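Local coordinates for protein PelA (Pseudomonas aeruginosa, PDB 5TCB) that probably hydrolyses glycosidic bonds through this glycoside hydrolase domain, one piece of a longer protein that is also thought to have deacetylase activity, at residues 223-228 against 255-260; 43-48 against 170-175. All coordinates share one frame; numbering follows the deposited sequence.

Interaction 1 of 2, residues 223-228 against 255-260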
loop_
_atom_site.group_PDB
_atom_site.type_symbol
_atom_site.label_atom_id
_atom_site.label_comp_id
_atom_site.label_asym_id
_atom_site.label_seq_id
_atom_site.Cartn_x
_atom_site.Cartn_y
_atom_site.Cartn_z
ATOM N N ALA A 223 12.304 -3.602 -14.406
ATOM C CA ALA A 223 12.222 -2.224 -14.881
ATOM C C ALA A 223 12.453 -1.243 -13.737
ATOM O O ALA A 223 13.278 -0.328 -13.842
ATOM C CB ALA A 223 10.860 -1.983 -15.533
ATOM N N LEU A 224 11.741 -1.430 -12.628
ATOM C CA LEU A 224 11.922 -0.542 -11.488
ATOM C C LEU A 224 13.353 -0.595 -10.970
ATOM O O LEU A 224 13.932 0.440 -10.618
ATOM C CB LEU A 224 10.934 -0.907 -10.382
ATOM C CG LEU A 224 9.459 -0.698 -10.735
ATOM C CD1 LEU A 224 8.606 -1.170 -9.593
ATOM C CD2 LEU A 224 9.144 0.757 -11.089
ATOM N N ARG A 225 13.942 -1.787 -10.904
ATOM C CA ARG A 225 15.342 -1.875 -10.499
ATOM C C ARG A 225 16.228 -1.054 -11.424
ATOM O O ARG A 225 17.137 -0.353 -10.966
ATOM C CB ARG A 225 15.802 -3.331 -10.477
ATOM C CG ARG A 225 15.237 -4.145 -9.321
ATOM C CD ARG A 225 15.910 -5.509 -9.242
ATOM N NE ARG A 225 15.240 -6.504 -10.079
ATOM C CZ ARG A 225 14.277 -7.315 -9.647
ATOM N NH1 ARG A 225 13.715 -8.189 -10.475
ATOM N NH2 ARG A 225 13.882 -7.259 -8.379
ATOM N N ALA A 226 15.970 -1.119 -12.729
ATOM C CA ALA A 226 16.825 -0.417 -13.676
ATOM C C ALA A 226 16.774 1.087 -13.460
ATOM O O ALA A 226 17.734 1.792 -13.784
ATOM C CB ALA A 226 16.418 -0.762 -15.105
ATOM N N GLN A 227 15.675 1.593 -12.910
ATOM C CA GLN A 227 15.510 3.024 -12.685
ATOM C C GLN A 227 15.780 3.429 -11.243
ATOM O O GLN A 227 15.455 4.557 -10.857
ATOM C CB GLN A 227 14.108 3.466 -13.121
ATOM C CG GLN A 227 12.974 2.980 -12.242
ATOM C CD GLN A 227 11.604 3.325 -12.810
ATOM O OE1 GLN A 227 10.763 3.908 -12.124
ATOM N NE2 GLN A 227 11.373 2.957 -14.065
ATOM N N GLY A 228 16.373 2.545 -10.440
ATOM C CA GLY A 228 16.741 2.871 -9.077
ATOM C C GLY A 228 15.595 2.943 -8.090
ATOM O O GLY A 228 15.778 3.460 -6.980
ATOM N N GLU A 255 18.389 -10.278 -2.174
ATOM C CA GLU A 255 17.826 -10.139 -3.507
ATOM C C GLU A 255 17.470 -8.699 -3.858
ATOM O O GLU A 255 16.898 -8.460 -4.929
ATOM C CB GLU A 255 16.594 -11.038 -3.625
ATOM C CG GLU A 255 16.961 -12.509 -3.480
ATOM C CD GLU A 255 15.770 -13.434 -3.374
ATOM O OE1 GLU A 255 14.624 -12.951 -3.395
ATOM O OE2 GLU A 255 15.988 -14.659 -3.252
ATOM N N GLY A 256 17.795 -7.740 -2.988
ATOM C CA GLY A 256 17.658 -6.335 -3.304
ATOM C C GLY A 256 16.386 -5.690 -2.807
ATOM O O GLY A 256 16.161 -4.507 -3.100
ATOM N N TYR A 257 15.567 -6.412 -2.048
ATOM C CA TYR A 257 14.312 -5.886 -1.519
ATOM C C TYR A 257 14.492 -5.342 -0.100
ATOM O O TYR A 257 15.373 -5.760 0.650
ATOM C CB TYR A 257 13.233 -6.973 -1.496
ATOM C CG TYR A 257 12.917 -7.555 -2.840
ATOM C CD1 TYR A 257 13.391 -8.801 -3.182
ATOM C CD2 TYR A 257 12.171 -6.854 -3.777
ATOM C CE1 TYR A 257 13.119 -9.354 -4.390
ATOM C CE2 TYR A 257 11.904 -7.402 -5.012
ATOM C CZ TYR A 257 12.387 -8.650 -5.309
ATOM O OH TYR A 257 12.136 -9.225 -6.532
ATOM N N VAL A 258 13.631 -4.405 0.276
ATOM C CA VAL A 258 13.493 -4.014 1.678
ATOM C C VAL A 258 12.252 -4.727 2.199
ATOM O O VAL A 258 11.138 -4.382 1.772
ATOM C CB VAL A 258 13.367 -2.500 1.838
ATOM C CG1 VAL A 258 13.309 -2.119 3.324
ATOM C CG2 VAL A 258 14.553 -1.812 1.188
ATOM N N PRO A 259 12.385 -5.744 3.051
ATOM C CA PRO A 259 11.235 -6.595 3.362
ATOM C C PRO A 259 10.486 -6.241 4.632
ATOM O O PRO A 259 11.050 -5.666 5.560
ATOM C CB PRO A 259 11.879 -7.965 3.516
ATOM C CG PRO A 259 13.194 -7.641 4.166
ATOM C CD PRO A 259 13.645 -6.328 3.563
ATOM N N PHE A 260 9.221 -6.648 4.681
ATOM C CA PHE A 260 8.483 -6.785 5.924
ATOM C C PHE A 260 7.718 -8.081 5.833
ATOM O O PHE A 260 6.958 -8.277 4.882
ATOM C CB PHE A 260 7.527 -5.627 6.156
ATOM C CG PHE A 260 6.837 -5.642 7.513
ATOM C CD1 PHE A 260 7.574 -5.583 8.690
ATOM C CD2 PHE A 260 5.446 -5.635 7.594
ATOM C CE1 PHE A 260 6.953 -5.566 9.935
ATOM C CE2 PHE A 260 4.820 -5.613 8.833
ATOM C CZ PHE A 260 5.553 -5.557 10.004
#
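R225 reaches from the last turn of helix 211-226 to the hydroxyl end of Y257, and this one polar meeting carries the contact. The guanidinium stands steeply against the phenol, their planes 78° apart, so the two do not stack; the amino group comes obliquely to the ring at its oxygen-bearing end. R225 NH2 donates to Y257 OH at 3.2 Å, the N-H...O angle being 155°, with the oxygen close to the guanidinium plane, where the N-H bonds point. Nearest after the hydroxyl are Y257 CZ, 3.7 Å from R225 NH2, and Y257 CE2, 3.9 Å from it. A bend at chi3 (-88°) turns the head of the arginine after its first carbons have run out from the helix. On the other NH group, R225 NH1 forms a salt bridge with D222 of the same helix, which gives the head a second hold.

Tyrosine suits its place because the ring is buried against L252 of helix 242-254 and I231 and A233 of the neighbouring strand, while its hydroxyl still finds a donor. G256, just before it, has the positive phi of the Schellman motif that ends helix 242-254 and swings the chain into strand 258-262. With D222 likely to balance the arginine's charge, the bond to Y257 is that of a cation to a neutral oxygen: directional, but probably weaker than an ion pair.

Interaction 2 of 2, residues 43-48 against 170-175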
loop_
_atom_site.group_PDB
_atom_site.type_symbol
_atom_site.label_atom_id
_atom_site.label_comp_id
_atom_site.label_asym_id
_atom_site.label_seq_id
_atom_site.Cartn_x
_atom_site.Cartn_y
_atom_site.Cartn_z
ATOM N N PHE A 43 11.713 1.190 13.155
ATOM C CA PHE A 43 11.721 0.964 11.711
ATOM C C PHE A 43 11.875 2.311 11.014
ATOM O O PHE A 43 11.428 3.340 11.515
ATOM C CB PHE A 43 10.424 0.272 11.244
ATOM C CG PHE A 43 10.255 -1.138 11.750
ATOM C CD1 PHE A 43 9.723 -1.374 13.015
ATOM C CD2 PHE A 43 10.572 -2.219 10.949
ATOM C CE1 PHE A 43 9.532 -2.664 13.470
ATOM C CE2 PHE A 43 10.391 -3.520 11.405
ATOM C CZ PHE A 43 9.862 -3.728 12.684
ATOM N N ASP A 44 12.546 2.300 9.854
ATOM C CA ASP A 44 12.827 3.541 9.127
ATOM C C ASP A 44 11.537 4.158 8.584
ATOM O O ASP A 44 11.253 5.343 8.796
ATOM C CB ASP A 44 13.836 3.230 8.024
ATOM C CG ASP A 44 14.390 4.462 7.329
ATOM O OD1 ASP A 44 14.343 5.574 7.902
ATOM O OD2 ASP A 44 14.961 4.309 6.233
ATOM N N TRP A 45 10.753 3.374 7.858
ATOM C CA TRP A 45 9.429 3.768 7.390
ATOM C C TRP A 45 8.385 2.910 8.087
ATOM O O TRP A 45 8.577 1.685 8.239
ATOM C CB TRP A 45 9.289 3.579 5.870
ATOM C CG TRP A 45 10.016 4.533 4.988
ATOM C CD1 TRP A 45 11.000 5.414 5.320
ATOM C CD2 TRP A 45 9.803 4.692 3.576
ATOM N NE1 TRP A 45 11.412 6.106 4.207
ATOM C CE2 TRP A 45 10.669 5.684 3.126
ATOM C CE3 TRP A 45 8.918 4.097 2.663
ATOM C CZ2 TRP A 45 10.711 6.089 1.785
ATOM C CZ3 TRP A 45 8.957 4.494 1.355
ATOM C CH2 TRP A 45 9.829 5.486 0.925
ATOM N N VAL A 46 7.305 3.548 8.526
ATOM C CA VAL A 46 6.190 2.852 9.161
ATOM C C VAL A 46 4.902 3.289 8.473
ATOM O O VAL A 46 4.611 4.484 8.407
ATOM C CB VAL A 46 6.117 3.119 10.671
ATOM C CG1 VAL A 46 5.003 2.305 11.285
ATOM C CG2 VAL A 46 7.418 2.747 11.332
ATOM N N VAL A 47 4.139 2.317 7.978
ATOM C CA VAL A 47 2.842 2.555 7.359
ATOM C C VAL A 47 1.748 2.156 8.335
ATOM O O VAL A 47 1.742 1.036 8.853
ATOM C CB VAL A 47 2.716 1.764 6.054
ATOM C CG1 VAL A 47 1.349 2.058 5.408
ATOM C CG2 VAL A 47 3.855 2.082 5.085
ATOM N N LEU A 48 0.822 3.072 8.587
ATOM C CA LEU A 48 -0.187 2.932 9.621
ATOM C C LEU A 48 -1.576 3.207 9.068
ATOM O O LEU A 48 -1.750 3.991 8.127
ATOM C CB LEU A 48 0.051 3.914 10.762
ATOM C CG LEU A 48 1.447 3.784 11.355
ATOM C CD1 LEU A 48 2.067 5.138 11.534
ATOM C CD2 LEU A 48 1.365 3.016 12.631
ATOM N N LYS A 170 5.495 12.011 0.710
ATOM C CA LYS A 170 6.097 10.946 -0.089
ATOM C C LYS A 170 5.027 9.941 -0.455
ATOM O O LYS A 170 4.224 9.556 0.395
ATOM C CB LYS A 170 7.208 10.238 0.688
ATOM C CG LYS A 170 8.410 11.091 0.959
ATOM C CD LYS A 170 9.489 10.296 1.668
ATOM C CE LYS A 170 10.708 11.140 1.937
ATOM N NZ LYS A 170 11.516 11.277 0.720
ATOM N N LEU A 171 5.008 9.520 -1.721
ATOM C CA LEU A 171 4.018 8.562 -2.205
ATOM C C LEU A 171 4.671 7.183 -2.349
ATOM O O LEU A 171 5.577 6.982 -3.158
ATOM C CB LEU A 171 3.390 9.035 -3.516
ATOM C CG LEU A 171 2.728 10.422 -3.466
ATOM C CD1 LEU A 171 2.088 10.737 -4.798
ATOM C CD2 LEU A 171 1.719 10.549 -2.319
ATOM N N PHE A 172 4.195 6.250 -1.540
ATOM C CA PHE A 172 4.705 4.894 -1.436
ATOM C C PHE A 172 3.633 4.040 -2.106
ATOM O O PHE A 172 2.546 3.831 -1.557
ATOM C CB PHE A 172 4.940 4.582 0.046
ATOM C CG PHE A 172 5.491 3.222 0.366
ATOM C CD1 PHE A 172 5.920 2.330 -0.593
ATOM C CD2 PHE A 172 5.589 2.876 1.701
ATOM C CE1 PHE A 172 6.408 1.081 -0.210
ATOM C CE2 PHE A 172 6.082 1.641 2.103
ATOM C CZ PHE A 172 6.496 0.737 1.147
ATOM N N PHE A 173 3.903 3.631 -3.343
ATOM C CA PHE A 173 2.903 2.924 -4.141
ATOM C C PHE A 173 2.862 1.446 -3.746
ATOM O O PHE A 173 3.913 0.819 -3.578
ATOM C CB PHE A 173 3.246 2.961 -5.629
ATOM C CG PHE A 173 2.938 4.241 -6.361
ATOM C CD1 PHE A 173 2.900 5.464 -5.734
ATOM C CD2 PHE A 173 2.705 4.190 -7.729
ATOM C CE1 PHE A 173 2.641 6.625 -6.472
ATOM C CE2 PHE A 173 2.466 5.323 -8.450
ATOM C CZ PHE A 173 2.434 6.542 -7.828
ATOM N N ASN A 174 1.662 0.879 -3.651
ATOM C CA ASN A 174 1.476 -0.582 -3.707
ATOM C C ASN A 174 1.309 -0.965 -5.169
ATOM O O ASN A 174 0.263 -0.728 -5.772
ATOM C CB ASN A 174 0.297 -1.043 -2.867
ATOM C CG ASN A 174 0.314 -2.552 -2.630
ATOM O OD1 ASN A 174 1.268 -3.225 -3.046
ATOM N ND2 ASN A 174 -0.698 -3.083 -1.962
ATOM N N ARG A 175 2.361 -1.536 -5.765
ATOM C CA ARG A 175 2.357 -1.860 -7.209
ATOM C C ARG A 175 2.067 -0.572 -7.981
ATOM O O ARG A 175 2.734 0.444 -7.763
ATOM C CB ARG A 175 1.411 -3.004 -7.507
ATOM C CG ARG A 175 1.747 -4.300 -6.863
ATOM C CD ARG A 175 0.780 -5.359 -7.263
ATOM N NE ARG A 175 1.093 -6.660 -6.673
ATOM C CZ ARG A 175 1.000 -7.807 -7.322
ATOM N NH1 ARG A 175 0.589 -7.855 -8.590
ATOM N NH2 ARG A 175 1.309 -8.928 -6.682
#
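W45 and F172 meet as an edge-to-face (T-shaped) aromatic pair between strands 45-48 and 170-174. The six-membered ring of the indole turns its edge to one face of the phenyl ring, with centroids 5.1 Å apart and planes at 69°. W45 CE3 lies 3.7 Å from F172 CD2, and W45 CZ3 is 3.8 Å from F172 CG, so the indole edge sits above the rim of the phenyl ring, not over its middle. CG anti to the backbone N (chi1 -179°) carries the F172 ring toward strand 45-48, and chi2 near 7° sets the turn of its plane. Large flat rings suit facing strands whose nearest CA atoms, V47 CA and F172 CA, are 9.3 Å apart: they bridge the gap and still present edge to face. F133 makes a second edge-to-face pair with F172, and F69 meets W45.

Aliphatic contact comes from V47, whose CG2 approaches the same phenyl ring obliquely, 3.7 Å from F172 CE2. Its compact branched side chain fits beside a large ring. Toward the surface, one methylene of K170 lies loosely and obliquely by the indole, W45 CZ2 and K170 CD being 4.4 Å apart.

Two strands, 67-73 and 131-135, lie between them in the parallel eight-stranded sheet, and the side chains meet across the inside of the (beta/alpha)8 barrel expected of this family. At the far end of strand 170-174, N174 bonds D135 and E193. The touching atoms are all carbon, held by dispersion, hydrophobic burial and a slightly positive C-H edge on a pi face, so the contact itself brings no charged group into the core.

Both interactions belong to the same eight-stranded barrel but work on different sides of its wall. Interaction 2 lies deep inside, its centre about 7 Å from the centre of the chain, and joins two strands by carbon alone. The centre of interaction 1 is about 16 Å from that of the chain; only partly buried, it ties the end of an outer helix to the turn that leads into the last strand through a single charged-to-neutral hydrogen bond. The difference follows place: a partly exposed periphery tolerates an arginine with its acid partner, whereas the interior contact is built mainly from aromatic rings. The two come together where F260, on strand 258-262, packs against F43, just before strand 45-48.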